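Local coordinates for glucan-binding protein C (Streptococcus mutans, PDB 6CAM) that probably binds glucan at the surface of the streptococcal cell, through a domain that holds glucose beside a calcium ion, at residues S224-T229 and D282-V287; G233-K238 and F314-N319. One frame throughout, in Å; residues are numbered along the deposited sequence.

Contact 1 of 2, residues S224-T229 and D282-V287; sequences SLNHWT and DGWDAV. With CA (calcium ion), chain B; BGC (beta-D-glucopyranose), chain C; BGC (beta-D-glucopyranose), chain D.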
loop_
_atom_site.group_PDB
_atom_site.type_symbol
_atom_site.label_atom_id
_atom_site.label_comp_id
_atom_site.label_asym_id
_atom_site.label_seq_id
_atom_site.Cartn_x
_atom_site.Cartn_y
_atom_site.Cartn_z
ATOM N N SER A 224 2.316 -3.042 0.100
ATOM C CA SER A 224 2.941 -1.749 -0.026
ATOM C C SER A 224 3.520 -1.316 1.311
ATOM O O SER A 224 3.324 -0.192 1.754
ATOM C CB SER A 224 1.969 -0.730 -0.635
ATOM O OG SER A 224 2.517 0.578 -0.643
ATOM N N LEU A 225 4.248 -2.226 1.930
ATOM C CA LEU A 225 4.987 -1.936 3.133
ATOM C C LEU A 225 6.389 -1.506 2.685
ATOM O O LEU A 225 7.308 -2.270 2.743
ATOM C CB LEU A 225 5.046 -3.156 4.008
ATOM C CG LEU A 225 3.650 -3.523 4.567
ATOM C CD1 LEU A 225 3.805 -4.684 5.496
ATOM C CD2 LEU A 225 2.980 -2.331 5.259
ATOM N N ASN A 226 6.495 -0.258 2.297
ATOM C CA ASN A 226 7.742 0.307 1.798
ATOM C C ASN A 226 8.761 0.498 2.900
ATOM O O ASN A 226 8.445 0.908 4.022
ATOM C CB ASN A 226 7.499 1.690 1.192
ATOM C CG ASN A 226 6.452 1.675 0.132
ATOM O OD1 ASN A 226 5.262 1.573 0.431
ATOM N ND2 ASN A 226 6.866 1.839 -1.096
ATOM N N HIS A 227 10.012 0.270 2.547
ATOM C CA HIS A 227 11.096 0.607 3.405
ATOM C C HIS A 227 12.068 1.241 2.447
ATOM O O HIS A 227 12.593 0.564 1.579
ATOM C CB HIS A 227 11.691 -0.637 4.041
ATOM C CG HIS A 227 12.877 -0.373 4.910
ATOM N ND1 HIS A 227 13.368 -1.317 5.776
ATOM C CD2 HIS A 227 13.664 0.724 5.060
ATOM C CE1 HIS A 227 14.406 -0.818 6.425
ATOM N NE2 HIS A 227 14.603 0.421 6.017
ATOM N N TRP A 228 12.284 2.529 2.593
ATOM C CA TRP A 228 13.348 3.154 1.829
ATOM C C TRP A 228 14.318 3.802 2.772
ATOM O O TRP A 228 13.960 4.238 3.865
ATOM C CB TRP A 228 12.809 4.121 0.772
ATOM C CG TRP A 228 11.817 5.181 1.184
ATOM C CD1 TRP A 228 10.476 5.154 0.980
ATOM C CD2 TRP A 228 12.109 6.458 1.762
ATOM N NE1 TRP A 228 9.899 6.318 1.434
ATOM C CE2 TRP A 228 10.880 7.140 1.910
ATOM C CE3 TRP A 228 13.278 7.085 2.178
ATOM C CZ2 TRP A 228 10.791 8.406 2.475
ATOM C CZ3 TRP A 228 13.192 8.367 2.746
ATOM C CH2 TRP A 228 11.959 9.002 2.891
ATOM N N THR A 229 15.566 3.842 2.342
ATOM C CA THR A 229 16.610 4.438 3.136
ATOM C C THR A 229 17.386 5.323 2.199
ATOM O O THR A 229 18.061 4.820 1.305
ATOM C CB THR A 229 17.537 3.372 3.760
ATOM O OG1 THR A 229 16.772 2.465 4.559
ATOM C CG2 THR A 229 18.606 4.044 4.644
ATOM N N ASP A 282 6.169 1.607 -13.553
ATOM C CA ASP A 282 6.363 0.143 -13.562
ATOM C C ASP A 282 7.176 -0.375 -12.367
ATOM O O ASP A 282 7.623 -1.532 -12.361
ATOM C CB ASP A 282 6.990 -0.318 -14.883
ATOM C CG ASP A 282 8.390 0.197 -15.071
ATOM O OD1 ASP A 282 8.625 1.378 -14.728
ATOM O OD2 ASP A 282 9.251 -0.575 -15.560
ATOM N N GLY A 283 7.353 0.465 -11.350
ATOM C CA GLY A 283 7.891 0.012 -10.091
ATOM C C GLY A 283 6.873 -0.874 -9.412
ATOM O O GLY A 283 5.679 -0.778 -9.705
ATOM N N TRP A 284 7.344 -1.704 -8.479
ATOM C CA TRP A 284 6.483 -2.669 -7.790
ATOM C C TRP A 284 5.364 -2.025 -6.990
ATOM O O TRP A 284 4.361 -2.676 -6.720
ATOM C CB TRP A 284 7.301 -3.609 -6.879
ATOM C CG TRP A 284 7.970 -2.982 -5.695
ATOM C CD1 TRP A 284 9.286 -2.626 -5.590
ATOM C CD2 TRP A 284 7.385 -2.683 -4.436
ATOM N NE1 TRP A 284 9.551 -2.118 -4.365
ATOM C CE2 TRP A 284 8.396 -2.120 -3.632
ATOM C CE3 TRP A 284 6.096 -2.812 -3.906
ATOM C CZ2 TRP A 284 8.163 -1.696 -2.341
ATOM C CZ3 TRP A 284 5.863 -2.381 -2.637
ATOM C CH2 TRP A 284 6.885 -1.843 -1.852
ATOM N N ASP A 285 5.574 -0.787 -6.546
ATOM C CA ASP A 285 4.597 -0.097 -5.732
ATOM C C ASP A 285 3.631 0.779 -6.530
ATOM O O ASP A 285 2.839 1.496 -5.927
ATOM C CB ASP A 285 5.304 0.730 -4.658
ATOM C CG ASP A 285 4.409 1.064 -3.509
ATOM O OD1 ASP A 285 3.451 0.305 -3.204
ATOM O OD2 ASP A 285 4.648 2.130 -2.916
ATOM N N ALA A 286 3.673 0.704 -7.862
ATOM C CA ALA A 286 2.780 1.510 -8.697
ATOM C C ALA A 286 1.329 1.112 -8.463
ATOM O O ALA A 286 0.998 -0.069 -8.458
ATOM C CB ALA A 286 3.109 1.323 -10.162
ATOM N N VAL A 287 0.469 2.105 -8.285
ATOM C CA VAL A 287 -0.955 1.851 -8.092
ATOM C C VAL A 287 -1.787 2.749 -8.989
ATOM O O VAL A 287 -1.353 3.844 -9.377
ATOM C CB VAL A 287 -1.370 2.020 -6.606
ATOM C CG1 VAL A 287 -0.682 0.957 -5.767
ATOM C CG2 VAL A 287 -1.034 3.403 -6.073
HETATM CA CA CA B . 3.090 2.009 1.084
HETATM C C2 BGC C . 3.157 5.018 1.262
HETATM C C3 BGC C . 2.678 3.969 0.336
HETATM C C4 BGC C . 3.014 4.120 -1.120
HETATM C C5 BGC C . 4.444 4.658 -1.328
HETATM C C6 BGC C . 4.875 4.985 -2.770
HETATM C C1 BGC C . 4.548 5.530 0.910
HETATM O O1 BGC C . 4.835 6.729 1.666
HETATM O O2 BGC C . 3.217 4.053 2.303
HETATM O O3 BGC C . 1.347 3.504 0.706
HETATM O O4 BGC C . 3.019 2.709 -1.180
HETATM O O5 BGC C . 4.622 5.810 -0.499
HETATM O O6 BGC C . 6.093 4.263 -3.154
HETATM C C2 BGC D . -2.264 0.793 -2.561
HETATM C C3 BGC D . -2.005 -0.720 -2.362
HETATM C C4 BGC D . -1.865 -1.096 -0.891
HETATM C C5 BGC D . -1.988 0.150 -0.021
HETATM C C6 BGC D . -1.796 -0.202 1.426
HETATM C C1 BGC D . -1.379 1.719 -1.700
HETATM O O1 BGC D . -0.121 1.984 -2.350
HETATM O O2 BGC D . -3.669 1.099 -2.368
HETATM O O3 BGC D . -0.819 -1.179 -3.049
HETATM O O4 BGC D . -2.866 -2.063 -0.525
HETATM O O5 BGC D . -1.071 1.170 -0.416
HETATM O O6 BGC D . -0.700 -1.009 1.802
HETATM O O HOH W 1 1.191 1.434 2.359
#
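A chi1 of 174° carries the Ser-224 hydroxyl past the carbonyl carbon toward Asp-285 and the ion, while Asn-226 has CG beside the backbone N (chi1 -55°), which brings its amide toward the same carboxylate. The side chains of Asn-226 and Asp-285 approach from opposite directions. Asn-226 ND2 reaches Asp-285 OD2 at 2.9 Å, amide and carboxylate planes 61° apart; this bond is tentative, because a sugar atom is modelled too close to OD2. The same ND2 also bonds to Gln-268, which helps fix the rotation of the amide with OD1 facing the metal. Ser-224 OG lies 2.7 Å from Asp-285 OD1. This is a calcium site of the GbpC domain, built where a loop runs into strand 227-230: Ser-224 chelates through both O and OG, each 2.3 Å from the calcium ion, and Asn-226 adds OD1, also at 2.3 Å. Short polar side chains keep hydroxyl and amide oxygens near the backbone, alongside Ser-224 O. Glu-237, a water and hydroxyls O2, O3 and O4 of one glucose also coordinate the ion. Asp-285 sits in a type I turn, Gly-283 to Ala-286. Beside it, Trp-284 sets its rim against the loop, CZ3 lying 4.0 Å from Ser-224 CA near the ring plane, while Asn-267 O holds NE1.

Contact 2 of 2, residues G233-K238 and F314-N319; sequences GDHVEK and FTVGGN. With CA (calcium ion), chain B; BGC (beta-D-glucopyranose), chain C.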
loop_
_atom_site.group_PDB
_atom_site.type_symbol
_atom_site.label_atom_id
_atom_site.label_comp_id
_atom_site.label_asym_id
_atom_site.label_seq_id
_atom_site.Cartn_x
_atom_site.Cartn_y
_atom_site.Cartn_z
ATOM N N GLY A 233 15.704 9.912 4.902
ATOM C CA GLY A 233 15.028 9.113 5.915
ATOM C C GLY A 233 15.325 7.649 5.856
ATOM O O GLY A 233 15.909 7.163 4.897
ATOM N N ASP A 234 14.960 6.967 6.930
ATOM C CA ASP A 234 14.929 5.528 6.958
ATOM C C ASP A 234 13.480 5.141 7.207
ATOM O O ASP A 234 13.105 4.743 8.289
ATOM C CB ASP A 234 15.843 4.955 8.026
ATOM C CG ASP A 234 15.871 3.444 7.980
ATOM O OD1 ASP A 234 15.642 2.890 6.906
ATOM O OD2 ASP A 234 16.099 2.801 9.011
ATOM N N HIS A 235 12.706 5.289 6.152
ATOM C CA HIS A 235 11.256 5.253 6.176
ATOM C C HIS A 235 10.826 3.819 6.185
ATOM O O HIS A 235 11.143 3.101 5.275
ATOM C CB HIS A 235 10.772 5.929 4.889
ATOM C CG HIS A 235 9.296 5.922 4.710
ATOM N ND1 HIS A 235 8.520 7.041 4.939
ATOM C CD2 HIS A 235 8.453 4.957 4.270
ATOM C CE1 HIS A 235 7.255 6.750 4.678
ATOM N NE2 HIS A 235 7.188 5.495 4.268
ATOM N N VAL A 236 10.057 3.386 7.163
ATOM C CA VAL A 236 9.660 1.997 7.220
ATOM C C VAL A 236 8.206 1.955 7.606
ATOM O O VAL A 236 7.803 2.655 8.507
ATOM C CB VAL A 236 10.459 1.174 8.272
ATOM C CG1 VAL A 236 10.104 -0.300 8.159
ATOM C CG2 VAL A 236 11.961 1.329 8.089
ATOM N N GLU A 237 7.453 1.150 6.871
ATOM C CA GLU A 237 6.053 0.925 7.131
ATOM C C GLU A 237 5.937 -0.409 7.762
ATOM O O GLU A 237 6.503 -1.391 7.265
ATOM C CB GLU A 237 5.288 1.016 5.801
ATOM C CG GLU A 237 5.452 2.448 5.329
ATOM C CD GLU A 237 4.913 2.817 3.998
ATOM O OE1 GLU A 237 4.211 2.022 3.343
ATOM O OE2 GLU A 237 5.166 4.007 3.627
ATOM N N LYS A 238 5.188 -0.489 8.850
ATOM C CA LYS A 238 5.123 -1.715 9.646
ATOM C C LYS A 238 3.699 -1.985 10.046
ATOM O O LYS A 238 2.922 -1.078 10.123
ATOM C CB LYS A 238 5.962 -1.620 10.905
ATOM C CG LYS A 238 7.393 -1.198 10.686
ATOM C CD LYS A 238 8.138 -1.166 12.002
ATOM C CE LYS A 238 9.587 -0.875 11.726
ATOM N NZ LYS A 238 10.302 -0.549 12.985
ATOM N N PHE A 314 -0.915 -0.185 12.156
ATOM C CA PHE A 314 0.121 0.098 11.173
ATOM C C PHE A 314 0.915 1.277 11.616
ATOM O O PHE A 314 0.395 2.187 12.271
ATOM C CB PHE A 314 -0.422 0.223 9.751
ATOM C CG PHE A 314 -1.308 1.419 9.503
ATOM C CD1 PHE A 314 -0.762 2.626 9.143
ATOM C CD2 PHE A 314 -2.677 1.312 9.593
ATOM C CE1 PHE A 314 -1.582 3.738 8.909
ATOM C CE2 PHE A 314 -3.507 2.415 9.325
ATOM C CZ PHE A 314 -2.950 3.613 8.982
ATOM N N THR A 315 2.178 1.304 11.234
ATOM C CA THR A 315 3.001 2.408 11.648
ATOM C C THR A 315 3.878 2.790 10.507
ATOM O O THR A 315 4.190 1.955 9.688
ATOM C CB THR A 315 3.887 2.106 12.883
ATOM O OG1 THR A 315 4.965 1.259 12.516
ATOM C CG2 THR A 315 3.101 1.428 14.012
ATOM N N VAL A 316 4.211 4.057 10.445
ATOM C CA VAL A 316 5.177 4.535 9.463
ATOM C C VAL A 316 6.003 5.592 10.118
ATOM O O VAL A 316 5.497 6.446 10.820
ATOM C CB VAL A 316 4.452 5.067 8.215
ATOM C CG1 VAL A 316 3.431 6.137 8.564
ATOM C CG2 VAL A 316 5.452 5.529 7.162
ATOM N N GLY A 317 7.291 5.559 9.864
ATOM C CA GLY A 317 8.132 6.538 10.463
ATOM C C GLY A 317 9.513 6.385 9.919
ATOM O O GLY A 317 9.769 5.487 9.175
ATOM N N GLY A 318 10.395 7.247 10.348
ATOM C CA GLY A 318 11.781 7.173 9.943
ATOM C C GLY A 318 12.220 8.276 9.034
ATOM O O GLY A 318 13.406 8.350 8.716
ATOM N N ASN A 319 11.296 9.140 8.588
ATOM C CA ASN A 319 11.675 10.294 7.768
ATOM C C ASN A 319 12.521 11.255 8.567
ATOM O O ASN A 319 12.323 11.422 9.750
ATOM C CB ASN A 319 10.447 11.065 7.276
ATOM C CG ASN A 319 9.696 10.347 6.172
ATOM O OD1 ASN A 319 9.930 9.166 5.872
ATOM N ND2 ASN A 319 8.781 11.060 5.561
HETATM CA CA CA B . 3.090 2.009 1.084
HETATM C C2 BGC C . 3.157 5.018 1.262
HETATM C C3 BGC C . 2.678 3.969 0.336
HETATM C C4 BGC C . 3.014 4.120 -1.120
HETATM C C5 BGC C . 4.444 4.658 -1.328
HETATM C C6 BGC C . 4.875 4.985 -2.770
HETATM C C1 BGC C . 4.548 5.530 0.910
HETATM O O1 BGC C . 4.835 6.729 1.666
HETATM O O2 BGC C . 3.217 4.053 2.303
HETATM O O3 BGC C . 1.347 3.504 0.706
HETATM O O4 BGC C . 3.019 2.709 -1.180
HETATM O O5 BGC C . 4.622 5.810 -0.499
HETATM O O6 BGC C . 6.093 4.263 -3.154
HETATM O O HOH W 2 7.099 2.347 11.245
HETATM O O HOH W 1 1.191 1.434 2.359
#
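Glu-237 and Val-316 lie side by side, and the glutamate's OE1 binds the calcium ion at 2.5 Å; a chi2 of 175° stretches its side chain out from the strand. His-235 lies two residues back, on the ion's side of the strand, and gives NE2 to Glu-237 OE2 at 2.6 Å, although a sugar atom modelled too close makes this bond tentative. From the imidazole's other nitrogen, ND1 donates to Asn-319 OD1 at 2.7 Å; this acceptor lies 1° from the ring plane, and the amide is turned 36° from the ring. Asn-319 ND2 in turn bonds to Leu-323 O. Val-316 CG2 meets the imidazole obliquely, 3.3 Å from His-235 CE1, and runs alongside Glu-237 CG. Trp-228 stacks on the histidine ring. Behind these side chains, strands 233-240 and 312-319 pair antiparallel, with a beta bulge between Gly-233 and Val-236. There Gly-318, with positive phi and no CB, brings its CA to 3.2 Å from Asp-234 O in a CA-H...O contact. Farther along, Lys-238 and Thr-315 form a hydrogen-bonded pair, and a water joins Val-236 O to Thr-315 OG1. If both histidine bonds are as modelled, the imidazole may carry a positive charge, which would favour the anionic glutamate that also binds calcium.

How the contacts relate
The centres of contacts 1 and 2 lie about 13 Å apart, and both contacts touch the same calcium ion, glucose and coordinating water. Their segments alternate along the chain, in the order 224-229, 233-238, 282-287, 314-319. The first two follow each other as neighbouring antiparallel strands, 227-230 and 233-240, of one large sheet; strand 312-319 also pairs with 233-240, whereas 282-287 belongs to a loop beyond strand 260-263. Direct bridges tie them: Trp-228 O lies 2.8 Å from His-235 N, and Thr-229 OG1 lies 2.6 Å from Asp-234 OD1. The ion's protein ligands come from the loop entering strand 227-230 and from strand 233-240, while 282-287 and 314-319 pack against these, consistent with a role in glucan binding.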